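Local coordinates for protein pectinesterase (Aspergillus niger, PDB 5C1E) that removes methyl esters from the galacturonate chain of pectin, releasing methanol, and probably takes part in soft-rotting of plant tissue, at residues L121-F135 / L142-I156. Residues are numbered along the deposited sequence; the frame is centred on the assembly and turned at random.
With NAG (2-acetamido-2-deoxy-beta-D-glucopyranose), chain B; SO4 (sulfate ion), chain C.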
loop_
_atom_site.group_PDB
_atom_site.type_symbol
_atom_site.label_atom_id
_atom_site.label_comp_id
_atom_site.label_asym_id
_atom_site.label_seq_id
_atom_site.Cartn_x
_atom_site.Cartn_y
_atom_site.Cartn_z
ATOM N N LEU A 121 -6.636 -3.282 -1.788
ATOM C CA LEU A 121 -5.693 -4.367 -2.032
ATOM C C LEU A 121 -5.190 -4.958 -0.729
ATOM O O LEU A 121 -4.920 -4.223 0.234
ATOM C CB LEU A 121 -4.510 -3.921 -2.909
ATOM C CG LEU A 121 -3.489 -5.022 -3.246
ATOM C CD1 LEU A 121 -2.944 -4.872 -4.650
ATOM C CD2 LEU A 121 -2.348 -5.061 -2.241
ATOM N N VAL A 122 -5.128 -6.291 -0.677
ATOM C CA VAL A 122 -4.474 -6.949 0.440
ATOM C C VAL A 122 -3.188 -7.587 -0.071
ATOM O O VAL A 122 -3.173 -8.300 -1.094
ATOM C CB VAL A 122 -5.375 -7.953 1.219
ATOM C CG1 VAL A 122 -6.124 -8.884 0.307
ATOM C CG2 VAL A 122 -4.556 -8.756 2.229
ATOM N N GLY A 123 -2.116 -7.293 0.639
ATOM C CA GLY A 123 -0.836 -7.933 0.418
ATOM C C GLY A 123 -0.599 -8.966 1.486
ATOM O O GLY A 123 -0.443 -8.624 2.654
ATOM N N ASN A 124 -0.589 -10.237 1.097
ATOM C CA ASN A 124 -0.453 -11.331 2.064
ATOM C C ASN A 124 0.512 -12.394 1.549
ATOM O O ASN A 124 0.139 -13.548 1.328
ATOM C CB ASN A 124 -1.834 -11.907 2.384
ATOM C CG ASN A 124 -1.803 -12.946 3.483
ATOM O OD1 ASN A 124 -0.910 -12.956 4.321
ATOM N ND2 ASN A 124 -2.778 -13.840 3.470
ATOM N N ALA A 125 1.757 -11.973 1.389
ATOM C CA ALA A 125 2.846 -12.797 0.862
ATOM C C ALA A 125 4.161 -12.016 0.988
ATOM O O ALA A 125 4.175 -10.831 1.327
ATOM C CB ALA A 125 2.589 -13.159 -0.590
ATOM N N ASP A 126 5.271 -12.688 0.725
ATOM C CA ASP A 126 6.586 -12.065 0.858
ATOM C C ASP A 126 7.136 -11.533 -0.464
ATOM O O ASP A 126 6.771 -11.994 -1.548
ATOM C CB ASP A 126 7.602 -13.075 1.404
ATOM C CG ASP A 126 7.400 -13.397 2.870
ATOM O OD1 ASP A 126 7.185 -12.473 3.690
ATOM O OD2 ASP A 126 7.511 -14.595 3.216
ATOM N N GLN A 127 8.061 -10.587 -0.340
ATOM C CA GLN A 127 8.742 -9.953 -1.470
ATOM C C GLN A 127 7.763 -9.364 -2.480
ATOM O O GLN A 127 7.876 -9.593 -3.687
ATOM C CB GLN A 127 9.720 -10.947 -2.115
ATOM C CG GLN A 127 10.670 -11.495 -1.071
ATOM C CD GLN A 127 11.912 -12.167 -1.613
ATOM O OE1 GLN A 127 12.050 -12.429 -2.811
ATOM N NE2 GLN A 127 12.841 -12.454 -0.708
ATOM N N LEU A 128 6.777 -8.634 -1.964
ATOM C CA LEU A 128 5.805 -7.928 -2.794
ATOM C C LEU A 128 6.302 -6.542 -3.132
ATOM O O LEU A 128 6.682 -5.763 -2.238
ATOM C CB LEU A 128 4.453 -7.822 -2.087
ATOM C CG LEU A 128 3.858 -9.169 -1.674
ATOM C CD1 LEU A 128 2.452 -8.952 -1.116
ATOM C CD2 LEU A 128 3.846 -10.169 -2.834
ATOM N N GLY A 129 6.318 -6.231 -4.421
ATOM C CA GLY A 129 6.808 -4.927 -4.900
ATOM C C GLY A 129 5.756 -4.201 -5.698
ATOM O O GLY A 129 5.196 -4.767 -6.643
ATOM N N PHE A 130 5.494 -2.952 -5.322
ATOM C CA PHE A 130 4.500 -2.119 -5.980
ATOM C C PHE A 130 5.134 -0.793 -6.384
ATOM O O PHE A 130 5.698 -0.091 -5.554
ATOM C CB PHE A 130 3.295 -1.877 -5.054
ATOM C CG PHE A 130 2.596 -3.132 -4.643
ATOM C CD1 PHE A 130 2.990 -3.826 -3.513
ATOM C CD2 PHE A 130 1.536 -3.635 -5.397
ATOM C CE1 PHE A 130 2.332 -4.993 -3.132
ATOM C CE2 PHE A 130 0.885 -4.810 -5.032
ATOM C CZ PHE A 130 1.288 -5.490 -3.904
ATOM N N TYR A 131 5.023 -0.461 -7.665
ATOM C CA TYR A 131 5.743 0.649 -8.249
ATOM C C TYR A 131 4.800 1.511 -9.064
ATOM O O TYR A 131 4.213 1.054 -10.031
ATOM C CB TYR A 131 6.837 0.097 -9.177
ATOM C CG TYR A 131 7.773 -0.874 -8.491
ATOM C CD1 TYR A 131 8.893 -0.420 -7.820
ATOM C CD2 TYR A 131 7.522 -2.234 -8.494
ATOM C CE1 TYR A 131 9.753 -1.306 -7.185
ATOM C CE2 TYR A 131 8.368 -3.124 -7.856
ATOM C CZ TYR A 131 9.481 -2.647 -7.206
ATOM O OH TYR A 131 10.333 -3.518 -6.584
ATOM N N GLY A 132 4.652 2.771 -8.689
ATOM C CA GLY A 132 3.812 3.667 -9.460
ATOM C C GLY A 132 2.351 3.287 -9.481
ATOM O O GLY A 132 1.653 3.601 -10.448
ATOM N N CYS A 133 1.865 2.636 -8.417
ATOM C CA CYS A 133 0.470 2.200 -8.346
ATOM C C CYS A 133 -0.369 3.170 -7.505
ATOM O O CYS A 133 0.154 3.947 -6.701
ATOM C CB CYS A 133 0.384 0.795 -7.725
ATOM S SG CYS A 133 1.120 -0.505 -8.724
ATOM N N GLN A 134 -1.676 3.116 -7.694
ATOM C CA GLN A 134 -2.590 3.813 -6.797
ATOM C C GLN A 134 -3.482 2.833 -6.068
ATOM O O GLN A 134 -3.957 1.848 -6.653
ATOM C CB GLN A 134 -3.463 4.812 -7.552
ATOM C CG GLN A 134 -2.690 5.808 -8.410
ATOM C CD GLN A 134 -3.589 6.881 -9.001
ATOM O OE1 GLN A 134 -4.427 7.453 -8.281
ATOM N NE2 GLN A 134 -3.409 7.198 -10.308
ATOM N N PHE A 135 -3.753 3.143 -4.802
ATOM C CA PHE A 135 -4.657 2.364 -4.000
ATOM C C PHE A 135 -5.616 3.324 -3.331
ATOM O O PHE A 135 -5.191 4.197 -2.568
ATOM C CB PHE A 135 -3.898 1.534 -2.956
ATOM C CG PHE A 135 -2.739 0.789 -3.515
ATOM C CD1 PHE A 135 -2.916 -0.487 -4.019
ATOM C CD2 PHE A 135 -1.477 1.343 -3.526
ATOM C CE1 PHE A 135 -1.852 -1.190 -4.546
ATOM C CE2 PHE A 135 -0.406 0.637 -4.040
ATOM C CZ PHE A 135 -0.603 -0.627 -4.555
ATOM N N LEU A 142 -5.584 -0.169 2.260
ATOM C CA LEU A 142 -4.447 -1.029 1.963
ATOM C C LEU A 142 -4.135 -1.949 3.126
ATOM O O LEU A 142 -3.630 -1.531 4.188
ATOM C CB LEU A 142 -3.233 -0.187 1.567
ATOM C CG LEU A 142 -1.982 -0.952 1.149
ATOM C CD1 LEU A 142 -2.182 -1.734 -0.139
ATOM C CD2 LEU A 142 -0.836 0.030 1.032
ATOM N N TYR A 143 -4.451 -3.216 2.922
ATOM C CA TYR A 143 -4.276 -4.208 3.958
ATOM C C TYR A 143 -2.923 -4.829 3.753
ATOM O O TYR A 143 -2.788 -5.745 2.953
ATOM C CB TYR A 143 -5.375 -5.247 3.860
ATOM C CG TYR A 143 -5.520 -6.215 5.022
ATOM C CD1 TYR A 143 -4.767 -6.105 6.196
ATOM C CD2 TYR A 143 -6.444 -7.237 4.948
ATOM C CE1 TYR A 143 -4.941 -7.005 7.250
ATOM C CE2 TYR A 143 -6.632 -8.126 5.992
ATOM C CZ TYR A 143 -5.886 -8.004 7.146
ATOM O OH TYR A 143 -6.084 -8.917 8.180
ATOM N N VAL A 144 -1.912 -4.267 4.424
ATOM C CA VAL A 144 -0.570 -4.842 4.385
ATOM C C VAL A 144 -0.539 -5.949 5.458
ATOM O O VAL A 144 -0.010 -5.790 6.548
ATOM C CB VAL A 144 0.526 -3.774 4.534
ATOM C CG1 VAL A 144 0.476 -2.835 3.327
ATOM C CG2 VAL A 144 0.415 -2.958 5.821
ATOM N N LYS A 145 -1.172 -7.061 5.127
ATOM C CA LYS A 145 -1.569 -8.037 6.128
ATOM C C LYS A 145 -0.385 -8.782 6.719
ATOM O O LYS A 145 -0.272 -8.934 7.944
ATOM C CB LYS A 145 -2.563 -9.040 5.512
ATOM C CG LYS A 145 -2.973 -10.147 6.468
ATOM C CD LYS A 145 -4.043 -11.035 5.843
ATOM C CE LYS A 145 -4.662 -11.924 6.908
ATOM N NZ LYS A 145 -5.577 -12.901 6.286
ATOM N N ALA A 146 0.485 -9.273 5.840
ATOM C CA ALA A 146 1.663 -10.015 6.273
ATOM C C ALA A 146 2.704 -10.066 5.171
ATOM O O ALA A 146 2.388 -9.876 3.991
ATOM C CB ALA A 146 1.282 -11.430 6.676
ATOM N N GLY A 147 3.931 -10.372 5.572
ATOM C CA GLY A 147 5.049 -10.508 4.655
ATOM C C GLY A 147 5.819 -9.228 4.386
ATOM O O GLY A 147 5.403 -8.135 4.783
ATOM N N THR A 148 6.950 -9.376 3.705
ATOM C CA THR A 148 7.813 -8.252 3.377
ATOM C C THR A 148 7.294 -7.596 2.106
ATOM O O THR A 148 6.985 -8.277 1.126
ATOM C CB THR A 148 9.268 -8.692 3.214
ATOM O OG1 THR A 148 9.340 -9.793 2.310
ATOM C CG2 THR A 148 9.827 -9.110 4.564
ATOM N N GLN A 149 7.139 -6.277 2.153
ATOM C CA GLN A 149 6.506 -5.543 1.077
ATOM C C GLN A 149 7.188 -4.210 0.883
ATOM O O GLN A 149 7.642 -3.580 1.857
ATOM C CB GLN A 149 5.022 -5.328 1.365
ATOM C CG GLN A 149 4.270 -6.608 1.661
ATOM C CD GLN A 149 2.779 -6.410 1.872
ATOM O OE1 GLN A 149 2.167 -5.462 1.370
ATOM N NE2 GLN A 149 2.178 -7.342 2.581
ATOM N N TYR A 150 7.224 -3.778 -0.376
ATOM C CA TYR A 150 7.893 -2.556 -0.771
ATOM C C TYR A 150 6.996 -1.773 -1.730
ATOM O O TYR A 150 6.530 -2.322 -2.730
ATOM C CB TYR A 150 9.240 -2.912 -1.414
ATOM C CG TYR A 150 10.019 -1.748 -1.968
ATOM C CD1 TYR A 150 10.800 -0.955 -1.151
ATOM C CD2 TYR A 150 9.990 -1.453 -3.327
ATOM C CE1 TYR A 150 11.525 0.110 -1.672
ATOM C CE2 TYR A 150 10.712 -0.404 -3.854
ATOM C CZ TYR A 150 11.468 0.377 -3.029
ATOM O OH TYR A 150 12.173 1.412 -3.569
ATOM N N TYR A 151 6.733 -0.510 -1.390
ATOM C CA TYR A 151 5.891 0.382 -2.194
ATOM C C TYR A 151 6.721 1.599 -2.556
ATOM O O TYR A 151 7.202 2.292 -1.671
ATOM C CB TYR A 151 4.625 0.831 -1.424
ATOM C CG TYR A 151 3.667 -0.301 -1.110
ATOM C CD1 TYR A 151 3.955 -1.225 -0.114
ATOM C CD2 TYR A 151 2.478 -0.448 -1.815
ATOM C CE1 TYR A 151 3.100 -2.275 0.153
ATOM C CE2 TYR A 151 1.602 -1.496 -1.552
ATOM C CZ TYR A 151 1.928 -2.420 -0.573
ATOM O OH TYR A 151 1.074 -3.458 -0.297
ATOM N N SER A 152 6.882 1.852 -3.857
ATOM C CA SER A 152 7.645 2.998 -4.330
ATOM C C SER A 152 6.851 3.863 -5.289
ATOM O O SER A 152 6.290 3.366 -6.261
ATOM C CB SER A 152 8.928 2.552 -5.053
ATOM O OG SER A 152 9.685 3.711 -5.370
ATOM N N ASN A 153 6.845 5.167 -5.050
ATOM C CA ASN A 153 6.172 6.104 -5.964
ATOM C C ASN A 153 4.713 5.757 -6.198
ATOM O O ASN A 153 4.171 5.921 -7.303
ATOM C CB ASN A 153 6.942 6.231 -7.277
ATOM C CG ASN A 153 8.232 6.991 -7.093
ATOM O OD1 ASN A 153 8.264 8.202 -7.251
ATOM N ND2 ASN A 153 9.290 6.288 -6.684
ATOM N N CYS A 154 4.072 5.309 -5.121
ATOM C CA CYS A 154 2.676 4.974 -5.141
ATOM C C CYS A 154 1.858 6.087 -4.489
ATOM O O CYS A 154 2.395 6.979 -3.815
ATOM C CB CYS A 154 2.414 3.653 -4.407
ATOM S SG CYS A 154 3.120 2.177 -5.204
ATOM N N MET A 155 0.551 6.019 -4.712
ATOM C CA MET A 155 -0.396 6.912 -4.086
ATOM C C MET A 155 -1.325 6.029 -3.279
ATOM O O MET A 155 -1.979 5.143 -3.849
ATOM C CB MET A 155 -1.154 7.682 -5.164
ATOM C CG MET A 155 -1.923 8.909 -4.696
ATOM S SD MET A 155 -3.359 8.584 -3.662
ATOM C CE MET A 155 -4.386 7.563 -4.735
ATOM N N ILE A 156 -1.367 6.246 -1.962
ATOM C CA ILE A 156 -2.258 5.486 -1.068
ATOM C C ILE A 156 -3.241 6.466 -0.441
ATOM O O ILE A 156 -2.836 7.382 0.294
ATOM C CB ILE A 156 -1.496 4.707 0.032
ATOM C CG1 ILE A 156 -0.478 3.770 -0.594
ATOM C CG2 ILE A 156 -2.456 3.825 0.836
ATOM C CD1 ILE A 156 0.920 4.301 -0.555
HETATM C C1 NAG B . 11.709 -15.735 -7.553
HETATM C C2 NAG B . 12.937 -16.079 -8.378
HETATM C C3 NAG B . 14.123 -15.976 -7.423
HETATM C C4 NAG B . 14.150 -14.584 -6.760
HETATM C C5 NAG B . 12.768 -14.112 -6.268
HETATM C C6 NAG B . 12.731 -12.629 -5.929
HETATM C C7 NAG B . 12.639 -17.539 -10.360
HETATM C C8 NAG B . 12.461 -18.937 -10.890
HETATM N N2 NAG B . 12.767 -17.376 -9.034
HETATM O O3 NAG B . 15.325 -16.244 -8.123
HETATM O O4 NAG B . 15.059 -14.570 -5.668
HETATM O O5 NAG B . 11.775 -14.354 -7.240
HETATM O O6 NAG B . 11.475 -12.307 -5.363
HETATM O O7 NAG B . 12.662 -16.613 -11.167
HETATM S S SO4 C . 13.999 3.655 -1.406
HETATM O O1 SO4 C . 14.598 4.710 -2.277
HETATM O O2 SO4 C . 12.585 4.021 -1.126
HETATM O O3 SO4 C . 14.062 2.309 -2.037
HETATM O O4 SO4 C . 14.786 3.585 -0.152
#
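F130 and Y151 lead the interior: their rings lie nearly parallel, 12° apart, but slid so that F130 CD1 sits over the rim of the Y151 face, 3.3 Å from CE2. Both have CG anti to the carbonyl carbon (chi1 -60° and -65°), so that the two rings, on the same face of the sheet, run side by side. Y151 then turns its edge to the face of F135 in an offset T-shaped pair. Over one face of F135 comes L142 CD1, which also touches L121 CD2 at 3.9 Å, while C154 SG lies at the ring's edge and accepts a bond from C133 N. M103 on one side and F171 on the other carry this stack into the adjoining coils.

Farther out, the phenol of Y151 gives its proton to Q149 OE1 (OH to OE1 2.8 Å), fixing the amide's rotation. Q149 NE2 thus faces two carbonyls where the chain turns: A146 O, 2.9 Å from NE2 but well above that carbonyl's plane, and, weakly, G123 O. At the rim of the same turn D126 OD1 takes T148 N through its anti lone pair, and T148 OG1 receives Q127 N at 3.0 Å. K145 lays CD against the N124 amide, its NZ in a salt bridge to D89. On the outward side of the 128-131/148-152 pairing, Y150 OH donates to a sulfate probably from the crystallisation liquor.

Three parallel pairings join two successive coils; such stacking of aligned side chains, like on like at L121/L142 and nearly so at F130/Y151, with a one-residue slip after N124, marks the right-handed parallel beta-helix of pectin methylesterases.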